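Local coordinates for microcin B17-processing protein McbB (Escherichia coli str. K-12 substr. MG1655, PDB 6GRH) that is required to process the inactive precursor of the antibiotic microcin B17 into the active peptide, at residues R248-Q251 and E252-T256. Numbering follows the deposited sequence.
With EDO (1,2-ethanediol), chain J.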
loop_
_atom_site.group_PDB
_atom_site.type_symbol
_atom_site.label_atom_id
_atom_site.label_comp_id
_atom_site.label_asym_id
_atom_site.label_seq_id
_atom_site.Cartn_x
_atom_site.Cartn_y
_atom_site.Cartn_z
ATOM N N ARG B 248 10.876 -25.380 1.870
ATOM C CA ARG B 248 11.016 -24.488 2.998
ATOM C C ARG B 248 9.697 -24.018 3.558
ATOM O O ARG B 248 9.562 -23.889 4.764
ATOM C CB ARG B 248 11.892 -23.291 2.690
ATOM C CG ARG B 248 13.332 -23.669 2.504
ATOM C CD ARG B 248 13.920 -24.369 3.735
ATOM N NE ARG B 248 15.365 -24.285 3.683
ATOM C CZ ARG B 248 16.216 -25.086 4.302
ATOM N NH1 ARG B 248 15.803 -26.086 5.083
ATOM N NH2 ARG B 248 17.513 -24.851 4.161
ATOM N N ARG B 249 8.717 -23.820 2.692
ATOM C CA ARG B 249 7.407 -23.456 3.158
ATOM C C ARG B 249 6.737 -24.581 3.954
ATOM O O ARG B 249 6.172 -24.347 5.023
ATOM C CB ARG B 249 6.554 -22.925 1.981
ATOM C CG ARG B 249 5.216 -22.386 2.421
ATOM C CD ARG B 249 5.386 -21.063 3.139
ATOM N NE ARG B 249 4.097 -20.562 3.577
ATOM C CZ ARG B 249 3.765 -20.185 4.808
ATOM N NH1 ARG B 249 4.648 -20.169 5.818
ATOM N NH2 ARG B 249 2.517 -19.771 5.024
ATOM N N LEU B 250 6.792 -25.795 3.451
ATOM C CA LEU B 250 6.284 -26.943 4.193
ATOM C C LEU B 250 7.004 -27.119 5.507
ATOM O O LEU B 250 6.389 -27.452 6.534
ATOM C CB LEU B 250 6.400 -28.240 3.374
ATOM C CG LEU B 250 5.271 -28.592 2.413
ATOM C CD1 LEU B 250 5.674 -29.806 1.598
ATOM C CD2 LEU B 250 3.943 -28.814 3.135
ATOM N N GLN B 251 8.325 -26.922 5.467
ATOM C CA GLN B 251 9.148 -26.998 6.664
ATOM C C GLN B 251 8.711 -25.982 7.715
ATOM O O GLN B 251 8.540 -26.358 8.885
ATOM C CB GLN B 251 10.614 -26.874 6.306
ATOM C CG GLN B 251 11.551 -27.016 7.487
ATOM C CD GLN B 251 13.002 -27.140 7.075
ATOM O OE1 GLN B 251 13.342 -27.080 5.887
ATOM N NE2 GLN B 251 13.853 -27.413 8.045
ATOM N N GLU B 252 8.454 -24.728 7.297
ATOM C CA GLU B 252 7.968 -23.706 8.207
ATOM C C GLU B 252 6.689 -24.113 8.904
ATOM O O GLU B 252 6.528 -23.875 10.099
ATOM C CB GLU B 252 7.652 -22.385 7.485
ATOM C CG GLU B 252 8.844 -21.593 7.058
ATOM C CD GLU B 252 8.492 -20.447 6.090
ATOM O OE1 GLU B 252 7.298 -20.115 5.912
ATOM O OE2 GLU B 252 9.446 -19.888 5.504
ATOM N N LEU B 253 5.782 -24.696 8.136
ATOM C CA LEU B 253 4.433 -25.020 8.603
ATOM C C LEU B 253 4.347 -26.312 9.404
ATOM O O LEU B 253 3.641 -26.340 10.413
ATOM C CB LEU B 253 3.457 -25.112 7.420
ATOM C CG LEU B 253 3.190 -23.765 6.711
ATOM C CD1 LEU B 253 2.556 -24.009 5.355
ATOM C CD2 LEU B 253 2.310 -22.871 7.554
ATOM N N THR B 254 5.042 -27.355 8.949
ATOM C CA THR B 254 4.893 -28.711 9.501
ATOM C C THR B 254 6.197 -29.419 9.844
ATOM O O THR B 254 6.152 -30.521 10.371
ATOM C CB THR B 254 4.142 -29.657 8.513
ATOM O OG1 THR B 254 4.928 -29.842 7.311
ATOM C CG2 THR B 254 2.779 -29.093 8.158
ATOM N N GLY B 255 7.345 -28.844 9.510
ATOM C CA GLY B 255 8.597 -29.581 9.630
ATOM C C GLY B 255 9.469 -29.077 10.775
ATOM O O GLY B 255 8.998 -28.453 11.738
ATOM N N THR B 256 10.754 -29.345 10.661
ATOM C CA THR B 256 11.712 -28.906 11.671
ATOM C C THR B 256 11.911 -27.395 11.531
ATOM O O THR B 256 12.505 -26.912 10.555
ATOM C CB THR B 256 13.046 -29.647 11.489
ATOM O OG1 THR B 256 12.812 -31.040 11.685
ATOM C CG2 THR B 256 14.113 -29.137 12.449
HETATM C C1 EDO J . 19.513 -27.439 5.282
HETATM O O1 EDO J . 18.955 -26.546 6.251
HETATM C C2 EDO J . 20.770 -26.795 4.723
HETATM O O2 EDO J . 21.173 -27.432 3.513
#
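Gln-251 reaches past the last turn of helix 236-254 to hold the chain that leaves it: its amide NE2 donates to Thr-256 O at 2.9 Å, a bond lying in the carbonyl plane. With CG anti to the backbone N (chi1 -177°), the extended chain carries the amide out between two partners, and OE1 takes a 2.8 Å bond from Arg-248 NH1, in plane with that guanidinium. A glutamine, donor and acceptor at once, suits a bridge between a guanidinium and a backbone carbonyl. Arg-248 NH2 also donates to O1 of an ethanediol, probably from the crystallisation liquor, while NE binds Leu-274 O of the second McbB subunit.

On another side of the helix, Arg-249 bends at chi2 (72°) so that NH1 meets Glu-252 OE1 at 2.7 Å, a salt bridge between opposite charges about one turn apart. Leu-253 CD1 lies 4.0 Å above the centre of the same guanidinium, an aliphatic cover over one face, and Arg-249 NH2 donates to Phe-266 O.

Leu-250 O accepts twice, from Thr-254 N at 2.8 Å and from Thr-254 OG1, a beta-hydroxyl able to reach back four residues. Gly-255 N bonds Gln-251 O, and Arg-41 of McbC binds the carbonyls of Glu-252 and Gly-255. This is a helix C-terminus with i to i+3 side-chain pairs, a threonine hydroxyl on the i-4 carbonyl and a glutamine amide holding the following chain, set where McbB subunits and McbC meet.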